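Local coordinates for folylpolyglutamate synthase protein FOLC (Mycobacterium tuberculosis, PDB 2VOS), which probably catalyses the ATP-dependent addition of glutamate to dihydropteroate and, successively, to tetrahydrofolate, giving dihydrofolate and folylpolyglutamates, at residues 304-307 with 308-312; 256-259 with 260-263; 31-34 with 35-38; 152-155 with 156-160. All coordinates share one frame; numbering follows the deposited sequence.

Overall arrangement
The four contacts are local, and they fall into two pairs in the fold of this P-loop ligase. Contacts 1 and 2, with centres 11 Å apart, meet where F263 of the loop in contact 2 lies against helix 296-312, its CD1 3.6 Å from A307 CB. Contacts 3 and 4, 13 Å apart between centres, meet through L34 CD2 and V154 CG1 at 3.8 Å. The pairs are well separated: contacts 2 and 3 have their centres about 42 Å apart. Bound ADP lies nearest the first pair, about 7 Å from the side chain of L304, whereas F152 of contact 4 is about 9 Å from a cobalt ion; contact 3 is remote from the annotated sites.

Contact 1 (304-307 with 308-312); sequences LALA and SVEAF
L304 to A307 and S308 to F312 form one unbroken helical stretch in which each carbonyl from L304 to A307 receives the amide four residues on. The bond from E310 N to L306 O is 2.8 Å long. L304 O is gripped twice, by S308 N at 3.0 Å and by S308 OG at 2.8 Å, the two donors coming from opposite faces of the carbonyl plane. With chi1 at -59°, S308 OG is held beside its own backbone N, within reach of the carbonyl one turn back; a small hydroxyl suits this buried place because the helix itself satisfies it. The turn belongs to helix 296-312 of the Mur ligase middle domain, a P-loop NTPase-like α/β unit. A305 and V309 pack on helix 75-88, while L304 and S308 rest on strands 191-194 and 231-234, which places this helix beside another helix and against the sheet. A305 is small enough to let helix 75-88 come close, and A307 leaves room for V233 and F263. On a different side, E310 crosses the L306 side chain obliquely, its OE1 3.8 Å from L306 CG and its CG 4.1 Å from L306 CD1. The aliphatic part of the glutamate thus lies against leucine, while its buried carboxylate is held by L282 N, G283 N and the hydroxyl of Y286.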
ATOM      1  N   LEU A 304      -1.575 -14.080  -3.920  1.00 38.06           N
ATOM      2  CA  LEU A 304      -2.859 -13.567  -3.479  1.00 38.62           C
ATOM      3  C   LEU A 304      -3.560 -12.784  -4.608  1.00 37.28           C
ATOM      4  O   LEU A 304      -4.772 -12.903  -4.798  1.00 37.59           O
ATOM      5  CB  LEU A 304      -2.634 -12.630  -2.268  1.00 38.68           C
ATOM      6  CG  LEU A 304      -3.906 -12.099  -1.625  1.00 41.70           C
ATOM      7  CD1 LEU A 304      -4.792 -13.285  -1.144  1.00 40.72           C
ATOM      8  CD2 LEU A 304      -3.481 -11.225  -0.354  1.00 43.46           C
ATOM      9  N   ALA A 305      -2.788 -11.929  -5.312  1.00 37.66           N
ATOM     10  CA  ALA A 305      -3.296 -11.164  -6.458  1.00 38.20           C
ATOM     11  C   ALA A 305      -3.766 -12.115  -7.578  1.00 39.38           C
ATOM     12  O   ALA A 305      -4.819 -11.900  -8.242  1.00 39.84           O
ATOM     13  CB  ALA A 305      -2.210 -10.239  -6.984  1.00 39.20           C
ATOM     14  N   LEU A 306      -2.976 -13.159  -7.838  1.00 38.28           N
ATOM     15  CA  LEU A 306      -3.357 -14.131  -8.857  1.00 37.86           C
ATOM     16  C   LEU A 306      -4.711 -14.792  -8.501  1.00 38.85           C
ATOM     17  O   LEU A 306      -5.644 -14.786  -9.312  1.00 40.72           O
ATOM     18  CB  LEU A 306      -2.256 -15.165  -9.033  1.00 37.27           C
ATOM     19  CG  LEU A 306      -2.610 -16.438  -9.850  1.00 41.14           C
ATOM     20  CD1 LEU A 306      -2.794 -15.969 -11.299  1.00 36.28           C
ATOM     21  CD2 LEU A 306      -1.476 -17.500  -9.771  1.00 39.70           C
ATOM     22  N   ALA A 307      -4.833 -15.349  -7.307  1.00 38.88           N
ATOM     23  CA  ALA A 307      -6.075 -15.991  -6.879  1.00 38.75           C
ATOM     24  C   ALA A 307      -7.252 -15.003  -6.972  1.00 39.75           C
ATOM     25  O   ALA A 307      -8.334 -15.360  -7.459  1.00 41.58           O
ATOM     26  CB  ALA A 307      -5.917 -16.540  -5.441  1.00 37.20           C
ATOM     27  N   SER A 308      -7.035 -13.735  -6.639  1.00 39.06           N
ATOM     28  CA  SER A 308      -8.105 -12.731  -6.730  1.00 39.40           C
ATOM     29  C   SER A 308      -8.562 -12.503  -8.187  1.00 39.65           C
ATOM     30  O   SER A 308      -9.752 -12.332  -8.466  1.00 39.42           O
ATOM     31  CB  SER A 308      -7.624 -11.387  -6.154  1.00 40.32           C
ATOM     32  OG  SER A 308      -7.240 -11.559  -4.796  1.00 44.87           O
ATOM     33  N   VAL A 309      -7.603 -12.459  -9.103  1.00 39.64           N
ATOM     34  CA  VAL A 309      -7.922 -12.214 -10.516  1.00 39.48           C
ATOM     35  C   VAL A 309      -8.591 -13.478 -11.105  1.00 40.59           C
ATOM     36  O   VAL A 309      -9.557 -13.373 -11.891  1.00 40.58           O
ATOM     37  CB  VAL A 309      -6.703 -11.794 -11.305  1.00 40.14           C
ATOM     38  CG1 VAL A 309      -7.027 -11.827 -12.803  1.00 39.38           C
ATOM     39  CG2 VAL A 309      -6.315 -10.369 -10.874  1.00 37.01           C
ATOM     40  N   GLU A 310      -8.118 -14.655 -10.672  1.00 40.38           N
ATOM     41  CA  GLU A 310      -8.724 -15.937 -11.066  1.00 40.26           C
ATOM     42  C   GLU A 310     -10.164 -15.953 -10.600  1.00 41.09           C
ATOM     43  O   GLU A 310     -11.074 -16.311 -11.382  1.00 41.67           O
ATOM     44  CB  GLU A 310      -7.973 -17.106 -10.442  1.00 39.52           C
ATOM     45  CG  GLU A 310      -6.663 -17.394 -11.152  1.00 40.31           C
ATOM     46  CD  GLU A 310      -5.987 -18.579 -10.532  1.00 42.83           C
ATOM     47  OE1 GLU A 310      -5.726 -18.523  -9.311  1.00 39.78           O
ATOM     48  OE2 GLU A 310      -5.828 -19.622 -11.217  1.00 43.27           O
ATOM     49  N   ALA A 311     -10.383 -15.590  -9.341  1.00 40.61           N
ATOM     50  CA  ALA A 311     -11.739 -15.586  -8.754  1.00 42.19           C
ATOM     51  C   ALA A 311     -12.647 -14.639  -9.531  1.00 43.41           C
ATOM     52  O   ALA A 311     -13.761 -15.014  -9.907  1.00 44.36           O
ATOM     53  CB  ALA A 311     -11.706 -15.141  -7.314  1.00 42.24           C
ATOM     54  N   PHE A 312     -12.153 -13.434  -9.807  1.00 41.40           N
ATOM     55  CA  PHE A 312     -12.895 -12.440 -10.558  1.00 42.16           C
ATOM     56  C   PHE A 312     -13.370 -12.968 -11.910  1.00 43.84           C
ATOM     57  O   PHE A 312     -14.501 -12.731 -12.302  1.00 42.57           O
ATOM     58  CB  PHE A 312     -12.052 -11.178 -10.781  1.00 41.98           C
ATOM     59  CG  PHE A 312     -12.781 -10.123 -11.513  1.00 43.08           C
ATOM     60  CD1 PHE A 312     -13.688  -9.291 -10.856  1.00 42.26           C
ATOM     61  CD2 PHE A 312     -12.612  -9.982 -12.866  1.00 44.69           C
ATOM     62  CE1 PHE A 312     -14.399  -8.317 -11.575  1.00 47.34           C
ATOM     63  CE2 PHE A 312     -13.304  -9.004 -13.587  1.00 45.26           C
ATOM     64  CZ  PHE A 312     -14.206  -8.177 -12.948  1.00 46.16           C
TER

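Contact 2 (256-259 with 260-263); sequences VARE and DSEF
R258 and E262 face each other round the turn that ends edge strand 255-258, and the glutamate folds back onto the strand. E262 CB starts 3.8 Å from R258 N and beside A257; CG comes 3.8 Å from A257 CA, and the bend at chi2 (67°) swings CD round toward R258. There OE1 takes two donors: R258 N at 2.6 Å on its anti lone pair and R258 NE at 3.1 Å on its syn one. OE2 receives R258 NH2 at 3.2 Å, making a side-on, two-nitrogen salt bridge whose guanidinium and carboxylate planes are only 3° apart. S261 OG lies over one face of that guanidinium. R258 to S261 form a type II beta turn, closed by S261 N on R258 O, with D260 at its third position taking a positive phi of 75°; E262 N adds a second bond to R258 O. F263, the last residue of the loop, offers a ring face to E259 CA, a CH-pi contact 3.8 Å from the ring centroid, and packs on V303 and L304 of helix 296-312. A water donates to both E259 OE2 and D260 OD1, while H300 and R236, respectively, are further partners of these acids. Gripped at both oxygens, the E262 carboxylate is fixed in rotation and probably kept ionised by the arginine, while the water and R236 would be expected to ease the repulsion between E259 and D260.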
ATOM      1  N   VAL A 256     -14.825 -18.976  -0.041  1.00 44.17           N
ATOM      2  CA  VAL A 256     -13.553 -18.579   0.469  1.00 43.53           C
ATOM      3  C   VAL A 256     -12.408 -19.313  -0.212  1.00 42.54           C
ATOM      4  O   VAL A 256     -12.501 -20.509  -0.437  1.00 42.22           O
ATOM      5  CB  VAL A 256     -13.470 -18.838   1.970  1.00 44.92           C
ATOM      6  CG1 VAL A 256     -12.052 -18.577   2.429  1.00 45.37           C
ATOM      7  CG2 VAL A 256     -14.479 -17.928   2.748  1.00 46.02           C
ATOM      8  N   ALA A 257     -11.334 -18.595  -0.538  1.00 40.90           N
ATOM      9  CA  ALA A 257     -10.098 -19.201  -1.029  1.00 40.09           C
ATOM     10  C   ALA A 257      -9.012 -18.712  -0.075  1.00 40.23           C
ATOM     11  O   ALA A 257      -8.861 -17.489   0.121  1.00 38.97           O
ATOM     12  CB  ALA A 257      -9.816 -18.692  -2.468  1.00 39.44           C
ATOM     13  N   ARG A 258      -8.211 -19.624   0.465  1.00 39.57           N
ATOM     14  CA  ARG A 258      -7.255 -19.216   1.504  1.00 39.95           C
ATOM     15  C   ARG A 258      -5.859 -19.584   1.094  1.00 40.45           C
ATOM     16  O   ARG A 258      -5.648 -20.725   0.658  1.00 39.65           O
ATOM     17  CB  ARG A 258      -7.534 -19.969   2.812  1.00 39.58           C
ATOM     18  CG  ARG A 258      -8.857 -19.622   3.425  1.00 42.88           C
ATOM     19  CD  ARG A 258      -9.314 -20.750   4.404  1.00 49.12           C
ATOM     20  NE  ARG A 258      -9.563 -21.976   3.655  1.00 50.38           N
ATOM     21  CZ  ARG A 258      -9.675 -23.187   4.201  1.00 54.88           C
ATOM     22  NH1 ARG A 258      -9.564 -23.346   5.524  1.00 52.70           N
ATOM     23  NH2 ARG A 258      -9.907 -24.241   3.419  1.00 52.97           N
ATOM     24  N   GLU A 259      -4.889 -18.689   1.315  1.00 39.58           N
ATOM     25  CA  GLU A 259      -3.504 -19.068   0.999  1.00 40.55           C
ATOM     26  C   GLU A 259      -3.138 -20.278   1.746  1.00 41.63           C
ATOM     27  O   GLU A 259      -3.576 -20.466   2.891  1.00 40.38           O
ATOM     28  CB  GLU A 259      -2.474 -17.937   1.208  1.00 41.60           C
ATOM     29  CG  GLU A 259      -1.103 -18.337   0.629  1.00 41.48           C
ATOM     30  CD  GLU A 259      -0.110 -17.184   0.701  1.00 47.07           C
ATOM     31  OE1 GLU A 259      -0.573 -16.108   1.138  1.00 43.90           O
ATOM     32  OE2 GLU A 259       1.087 -17.350   0.334  1.00 43.78           O
ATOM     33  N   ASP A 260      -2.408 -21.168   1.070  1.00 43.12           N
ATOM     34  CA  ASP A 260      -1.955 -22.455   1.635  1.00 43.93           C
ATOM     35  C   ASP A 260      -3.037 -23.489   1.753  1.00 44.94           C
ATOM     36  O   ASP A 260      -2.801 -24.565   2.302  1.00 45.37           O
ATOM     37  CB  ASP A 260      -1.237 -22.288   2.985  1.00 44.95           C
ATOM     38  CG  ASP A 260       0.034 -21.425   2.864  1.00 47.18           C
ATOM     39  OD1 ASP A 260       0.752 -21.550   1.885  1.00 46.43           O
ATOM     40  OD2 ASP A 260       0.290 -20.554   3.703  1.00 52.40           O
ATOM     41  N   SER A 261      -4.242 -23.180   1.297  1.00 45.12           N
ATOM     42  CA  SER A 261      -5.268 -24.237   1.141  1.00 44.80           C
ATOM     43  C   SER A 261      -5.772 -24.314  -0.311  1.00 44.73           C
ATOM     44  O   SER A 261      -5.791 -25.387  -0.900  1.00 45.50           O
ATOM     45  CB  SER A 261      -6.479 -23.999   2.025  1.00 45.43           C
ATOM     46  OG  SER A 261      -6.196 -24.212   3.385  1.00 46.34           O
ATOM     47  N   GLU A 262      -6.226 -23.181  -0.852  1.00 43.45           N
ATOM     48  CA  GLU A 262      -6.783 -23.144  -2.192  1.00 42.79           C
ATOM     49  C   GLU A 262      -5.753 -22.650  -3.180  1.00 41.83           C
ATOM     50  O   GLU A 262      -5.909 -22.873  -4.350  1.00 42.84           O
ATOM     51  CB  GLU A 262      -8.037 -22.236  -2.256  1.00 42.88           C
ATOM     52  CG  GLU A 262      -9.342 -22.854  -1.688  1.00 41.68           C
ATOM     53  CD  GLU A 262      -9.291 -23.083  -0.176  1.00 45.10           C
ATOM     54  OE1 GLU A 262      -9.049 -22.115   0.561  1.00 45.14           O
ATOM     55  OE2 GLU A 262      -9.470 -24.245   0.287  1.00 45.23           O
ATOM     56  N   PHE A 263      -4.701 -21.988  -2.710  1.00 40.81           N
ATOM     57  CA  PHE A 263      -3.604 -21.492  -3.565  1.00 39.65           C
ATOM     58  C   PHE A 263      -2.337 -21.313  -2.713  1.00 40.48           C
ATOM     59  O   PHE A 263      -2.429 -21.231  -1.474  1.00 41.22           O
ATOM     60  CB  PHE A 263      -3.984 -20.161  -4.253  1.00 39.75           C
ATOM     61  CG  PHE A 263      -4.348 -19.062  -3.293  1.00 38.29           C
ATOM     62  CD1 PHE A 263      -5.678 -18.929  -2.817  1.00 38.42           C
ATOM     63  CD2 PHE A 263      -3.416 -18.145  -2.896  1.00 39.85           C
ATOM     64  CE1 PHE A 263      -6.032 -17.870  -1.927  1.00 35.87           C
ATOM     65  CE2 PHE A 263      -3.756 -17.083  -1.966  1.00 36.39           C
ATOM     66  CZ  PHE A 263      -5.039 -16.966  -1.495  1.00 36.20           C
TER
HETATM   67  O   HOH W   1       1.872 -19.809   0.060  1.00 32.23           O
HETATM   68  O   HOH W   2      -4.735 -21.763   4.832  1.00 45.57           O

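Contact 3 (31-34 with 35-38); sequences EHLL and DQRW
E31 O receives D35 N at 2.7 Å, a bond of the regular i to i+4 kind near the end of helix 23-34. The next amides reach back only three residues, Q36 N to L33 O at 2.9 Å and R37 N to L34 O at 3.1 Å. H32 O is taken instead by a side chain: Q36 NE2 donates to it from above the carbonyl plane, at 3.1 Å with an angle of 164°. The amide suits this position because its N-H can replace a backbone donor; the same NE2 lies over one face of the H32 imidazole, 3.6 Å above the ring plane, the planes 49° apart. The H32 chi1 of -172° sets the ring there. E31 OE1 and D35 OD1 are 4.4 Å apart, and K151 forms salt bridges with both, which probably offsets their repulsion; E31 OE2 bonds to the Y120 hydroxyl. L34 CD2 meets R37 NE at 4.1 Å, and the guanidinium goes on to D135 and M149 O. Buried L34 also packs on Y120 of helix 117-140 and V154 of helix 151-165. This shift from four- to three-residue bonds is characteristic of a helix C-terminus passing into a loop.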
ATOM      1  N   GLU A  31      -5.623  20.682  -3.858  1.00 43.47           N
ATOM      2  CA  GLU A  31      -5.126  19.982  -2.646  1.00 43.77           C
ATOM      3  C   GLU A  31      -5.206  20.921  -1.415  1.00 42.89           C
ATOM      4  O   GLU A  31      -5.482  20.470  -0.265  1.00 41.08           O
ATOM      5  CB  GLU A  31      -3.664  19.551  -2.828  1.00 43.58           C
ATOM      6  CG  GLU A  31      -3.534  18.376  -3.748  1.00 44.88           C
ATOM      7  CD  GLU A  31      -4.312  17.219  -3.188  1.00 46.97           C
ATOM      8  OE1 GLU A  31      -3.823  16.594  -2.244  1.00 46.63           O
ATOM      9  OE2 GLU A  31      -5.419  16.937  -3.674  1.00 49.60           O
ATOM     10  N   HIS A  32      -4.902  22.201  -1.658  1.00 42.41           N
ATOM     11  CA  HIS A  32      -5.008  23.237  -0.598  1.00 43.35           C
ATOM     12  C   HIS A  32      -6.439  23.254  -0.012  1.00 42.93           C
ATOM     13  O   HIS A  32      -6.611  23.304   1.202  1.00 42.77           O
ATOM     14  CB  HIS A  32      -4.625  24.624  -1.135  1.00 43.64           C
ATOM     15  CG  HIS A  32      -4.540  25.686  -0.069  1.00 45.46           C
ATOM     16  ND1 HIS A  32      -3.712  25.579   1.033  1.00 48.47           N
ATOM     17  CD2 HIS A  32      -5.185  26.870   0.064  1.00 45.18           C
ATOM     18  CE1 HIS A  32      -3.848  26.649   1.796  1.00 47.77           C
ATOM     19  NE2 HIS A  32      -4.736  27.449   1.232  1.00 47.57           N
ATOM     20  N   LEU A  33      -7.462  23.186  -0.872  1.00 41.86           N
ATOM     21  CA  LEU A  33      -8.837  23.109  -0.387  1.00 43.05           C
ATOM     22  C   LEU A  33      -9.091  21.822   0.362  1.00 43.95           C
ATOM     23  O   LEU A  33      -9.682  21.854   1.440  1.00 44.57           O
ATOM     24  CB  LEU A  33      -9.881  23.163  -1.521  1.00 42.37           C
ATOM     25  CG  LEU A  33     -10.002  24.480  -2.274  1.00 45.09           C
ATOM     26  CD1 LEU A  33     -11.083  24.279  -3.349  1.00 44.03           C
ATOM     27  CD2 LEU A  33     -10.331  25.606  -1.317  1.00 44.52           C
ATOM     28  N   LEU A  34      -8.724  20.683  -0.250  1.00 44.07           N
ATOM     29  CA  LEU A  34      -9.029  19.383   0.326  1.00 43.74           C
ATOM     30  C   LEU A  34      -8.337  19.306   1.687  1.00 44.41           C
ATOM     31  O   LEU A  34      -8.890  18.716   2.609  1.00 45.09           O
ATOM     32  CB  LEU A  34      -8.580  18.212  -0.589  1.00 42.59           C
ATOM     33  CG  LEU A  34      -9.363  18.046  -1.895  1.00 44.57           C
ATOM     34  CD1 LEU A  34      -8.797  16.892  -2.693  1.00 44.47           C
ATOM     35  CD2 LEU A  34     -10.771  17.700  -1.493  1.00 44.97           C
ATOM     36  N   ASP A  35      -7.141  19.891   1.823  1.00 44.76           N
ATOM     37  CA  ASP A  35      -6.411  19.798   3.082  1.00 46.62           C
ATOM     38  C   ASP A  35      -7.068  20.580   4.191  1.00 47.73           C
ATOM     39  O   ASP A  35      -6.687  20.422   5.365  1.00 47.14           O
ATOM     40  CB  ASP A  35      -4.937  20.183   2.920  1.00 46.88           C
ATOM     41  CG  ASP A  35      -4.150  19.138   2.123  1.00 50.53           C
ATOM     42  OD1 ASP A  35      -4.683  18.072   1.830  1.00 51.64           O
ATOM     43  OD2 ASP A  35      -2.986  19.364   1.789  1.00 55.06           O
ATOM     44  N   GLN A  36      -8.042  21.437   3.840  1.00 48.12           N
ATOM     45  CA  GLN A  36      -8.703  22.249   4.864  1.00 49.31           C
ATOM     46  C   GLN A  36      -9.849  21.476   5.478  1.00 50.99           C
ATOM     47  O   GLN A  36     -10.462  21.934   6.421  1.00 51.64           O
ATOM     48  CB  GLN A  36      -9.190  23.571   4.316  1.00 47.74           C
ATOM     49  CG  GLN A  36      -8.039  24.520   4.092  1.00 48.21           C
ATOM     50  CD  GLN A  36      -8.456  25.762   3.326  1.00 51.46           C
ATOM     51  OE1 GLN A  36      -9.138  26.630   3.867  1.00 56.39           O
ATOM     52  NE2 GLN A  36      -8.039  25.863   2.070  1.00 49.78           N
ATOM     53  N   ARG A  37     -10.126  20.297   4.928  1.00 52.82           N
ATOM     54  CA  ARG A  37     -11.247  19.504   5.392  1.00 54.77           C
ATOM     55  C   ARG A  37     -10.876  18.802   6.696  1.00 57.01           C
ATOM     56  O   ARG A  37     -11.646  18.794   7.651  1.00 56.76           O
ATOM     57  CB  ARG A  37     -11.628  18.471   4.339  1.00 53.76           C
ATOM     58  CG  ARG A  37     -12.394  19.098   3.189  1.00 50.95           C
ATOM     59  CD  ARG A  37     -12.907  18.139   2.128  1.00 47.54           C
ATOM     60  NE  ARG A  37     -13.667  18.924   1.137  1.00 46.44           N
ATOM     61  CZ  ARG A  37     -14.972  19.178   1.233  1.00 46.17           C
ATOM     62  NH1 ARG A  37     -15.692  18.622   2.208  1.00 47.76           N
ATOM     63  NH2 ARG A  37     -15.582  19.939   0.342  1.00 46.54           N
ATOM     64  N   TRP A  38      -9.658  18.268   6.710  1.00 58.77           N
ATOM     65  CA  TRP A  38      -9.326  17.070   7.462  1.00 59.72           C
ATOM     66  C   TRP A  38     -10.275  15.888   7.136  1.00 59.65           C
ATOM     67  O   TRP A  38     -10.145  15.253   6.069  1.00 54.87           O
ATOM     68  CB  TRP A  38      -9.109  17.324   8.956  1.00 61.37           C
ATOM     69  CG  TRP A  38     -10.223  17.983   9.716  1.00 65.62           C
ATOM     70  CD1 TRP A  38     -11.303  17.363  10.292  1.00 68.41           C
ATOM     71  CD2 TRP A  38     -10.342  19.382  10.029  1.00 70.44           C
ATOM     72  NE1 TRP A  38     -12.095  18.293  10.922  1.00 72.19           N
ATOM     73  CE2 TRP A  38     -11.526  19.538  10.790  1.00 72.94           C
ATOM     74  CE3 TRP A  38      -9.555  20.515   9.755  1.00 72.81           C
ATOM     75  CZ2 TRP A  38     -11.953  20.792  11.281  1.00 74.98           C
ATOM     76  CZ3 TRP A  38      -9.978  21.764  10.235  1.00 75.36           C
ATOM     77  CH2 TRP A  38     -11.170  21.891  10.989  1.00 76.23           C
TER

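Contact 4 (152-155 with 156-160); sequences FEVL and TAMAF
Two torsions bring F152 and T156 together: CG of F152 lies anti to its backbone N (chi1 -170°), while OG1 of T156 sits beside its own N (chi1 -69°). On helix 151-165, in the P-loop-type middle domain, this places the hydroxyl over the ring one turn back. OG1 is 3.4 Å above the plane, displaced toward the rim near CE2 and CZ. The same hydroxyl donates to F152 O at 2.9 Å and T156 N does so at 2.8 Å, one from each side of that carbonyl's plane. Threonine suits the place, since its hydroxyl is satisfied within the helix, against the aromatic face. The following turns carry regular bonds, M158 N reaching V154 O at 2.8 Å. A157 is small enough to sit against I50, L53 and M54 of helix 48-56. On another side, L155 and M158 pack toward Y120 of helix 117-140; E153, by contrast, points its carboxylate to R49 in a salt bridge. The unbranched, flexible methionine chain suits its place among branched neighbours; in the selenomethionine used here, M158 SE lies 4.2 Å from V154 CG1 and 4.2 Å from L155 CD2.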
ATOM      1  N   PHE A 152     -10.582  12.096   2.434  1.00 42.82           N
ATOM      2  CA  PHE A 152     -10.642  10.758   1.903  1.00 43.64           C
ATOM      3  C   PHE A 152     -11.992  10.450   1.212  1.00 44.52           C
ATOM      4  O   PHE A 152     -12.043   9.820   0.115  1.00 45.64           O
ATOM      5  CB  PHE A 152     -10.279   9.673   2.957  1.00 43.58           C
ATOM      6  CG  PHE A 152     -10.107   8.290   2.315  1.00 47.02           C
ATOM      7  CD1 PHE A 152      -9.077   8.076   1.377  1.00 46.67           C
ATOM      8  CD2 PHE A 152     -11.008   7.249   2.578  1.00 43.02           C
ATOM      9  CE1 PHE A 152      -8.901   6.837   0.748  1.00 46.58           C
ATOM     10  CE2 PHE A 152     -10.851   6.017   1.959  1.00 46.58           C
ATOM     11  CZ  PHE A 152      -9.804   5.793   1.032  1.00 46.56           C
ATOM     12  N   GLU A 153     -13.099  10.872   1.818  1.00 44.28           N
ATOM     13  CA  GLU A 153     -14.403  10.677   1.174  1.00 42.89           C
ATOM     14  C   GLU A 153     -14.451  11.318  -0.227  1.00 42.59           C
ATOM     15  O   GLU A 153     -14.887  10.704  -1.188  1.00 42.11           O
ATOM     16  CB  GLU A 153     -15.503  11.235   2.070  1.00 42.32           C
ATOM     17  CG  GLU A 153     -15.810  10.291   3.204  1.00 40.46           C
ATOM     18  CD  GLU A 153     -16.733  10.920   4.267  1.00 46.63           C
ATOM     19  OE1 GLU A 153     -17.075  12.109   4.174  1.00 42.89           O
ATOM     20  OE2 GLU A 153     -17.122  10.214   5.204  1.00 47.13           O
ATOM     21  N   VAL A 154     -13.974  12.541  -0.337  1.00 42.94           N
ATOM     22  CA  VAL A 154     -13.938  13.222  -1.614  1.00 43.03           C
ATOM     23  C   VAL A 154     -12.997  12.523  -2.619  1.00 43.55           C
ATOM     24  O   VAL A 154     -13.379  12.344  -3.787  1.00 44.04           O
ATOM     25  CB  VAL A 154     -13.581  14.714  -1.445  1.00 41.79           C
ATOM     26  CG1 VAL A 154     -13.515  15.373  -2.816  1.00 43.64           C
ATOM     27  CG2 VAL A 154     -14.646  15.406  -0.554  1.00 44.12           C
ATOM     28  N   LEU A 155     -11.783  12.136  -2.190  1.00 43.73           N
ATOM     29  CA  LEU A 155     -10.892  11.409  -3.085  1.00 43.28           C
ATOM     30  C   LEU A 155     -11.544  10.131  -3.582  1.00 42.23           C
ATOM     31  O   LEU A 155     -11.420   9.752  -4.747  1.00 42.22           O
ATOM     32  CB  LEU A 155      -9.591  11.056  -2.378  1.00 43.25           C
ATOM     33  CG  LEU A 155      -8.663  12.209  -2.067  1.00 48.74           C
ATOM     34  CD1 LEU A 155      -7.525  11.756  -1.055  1.00 47.35           C
ATOM     35  CD2 LEU A 155      -8.111  12.819  -3.361  1.00 50.86           C
ATOM     36  N   THR A 156     -12.273   9.462  -2.699  1.00 41.94           N
ATOM     37  CA  THR A 156     -12.854   8.178  -3.048  1.00 41.89           C
ATOM     38  C   THR A 156     -13.965   8.427  -4.060  1.00 42.12           C
ATOM     39  O   THR A 156     -14.073   7.709  -5.043  1.00 42.00           O
ATOM     40  CB  THR A 156     -13.378   7.484  -1.807  1.00 42.77           C
ATOM     41  OG1 THR A 156     -12.238   7.102  -1.006  1.00 44.35           O
ATOM     42  CG2 THR A 156     -14.221   6.204  -2.175  1.00 41.63           C
ATOM     43  N   ALA A 157     -14.751   9.485  -3.856  1.00 40.97           N
ATOM     44  CA  ALA A 157     -15.781   9.802  -4.807  1.00 40.26           C
ATOM     45  C   ALA A 157     -15.185  10.190  -6.158  1.00 40.74           C
ATOM     46  O   ALA A 157     -15.692   9.814  -7.216  1.00 41.92           O
ATOM     47  CB  ALA A 157     -16.682  10.942  -4.269  1.00 38.24           C
HETATM   48  N   MSE A 158     -14.116  10.966  -6.115  1.00 40.69           N
HETATM   49  CA  MSE A 158     -13.398  11.269  -7.348  1.00 41.69           C
HETATM   50  C   MSE A 158     -12.959  10.021  -8.101  1.00 41.06           C
HETATM   51  O   MSE A 158     -13.106   9.945  -9.335  1.00 40.80           O
HETATM   52  CB  MSE A 158     -12.177  12.173  -7.049  1.00 42.52           C
HETATM   53  CG  MSE A 158     -12.566  13.599  -6.664  1.00 40.71           C
HETATM   54 SE   MSE A 158     -10.957  14.521  -5.982  1.00 44.51          SE
HETATM   55  CE  MSE A 158      -9.797  14.403  -7.522  1.00 44.03           C
ATOM     56  N   ALA A 159     -12.381   9.035  -7.399  1.00 40.94           N
ATOM     57  CA  ALA A 159     -11.906   7.831  -8.093  1.00 39.75           C
ATOM     58  C   ALA A 159     -13.134   7.159  -8.784  1.00 40.48           C
ATOM     59  O   ALA A 159     -13.085   6.746  -9.999  1.00 41.08           O
ATOM     60  CB  ALA A 159     -11.238   6.872  -7.091  1.00 38.29           C
ATOM     61  N   PHE A 160     -14.215   6.998  -8.024  1.00 40.07           N
ATOM     62  CA  PHE A 160     -15.388   6.295  -8.542  1.00 40.84           C
ATOM     63  C   PHE A 160     -15.997   7.021  -9.738  1.00 40.53           C
ATOM     64  O   PHE A 160     -16.452   6.355 -10.675  1.00 40.35           O
ATOM     65  CB  PHE A 160     -16.487   6.088  -7.462  1.00 41.10           C
ATOM     66  CG  PHE A 160     -16.098   5.127  -6.357  1.00 42.35           C
ATOM     67  CD1 PHE A 160     -15.283   4.025  -6.634  1.00 43.44           C
ATOM     68  CD2 PHE A 160     -16.557   5.303  -5.058  1.00 42.07           C
ATOM     69  CE1 PHE A 160     -14.893   3.129  -5.646  1.00 44.33           C
ATOM     70  CE2 PHE A 160     -16.207   4.344  -4.034  1.00 39.39           C
ATOM     71  CZ  PHE A 160     -15.365   3.273  -4.342  1.00 42.75           C
TER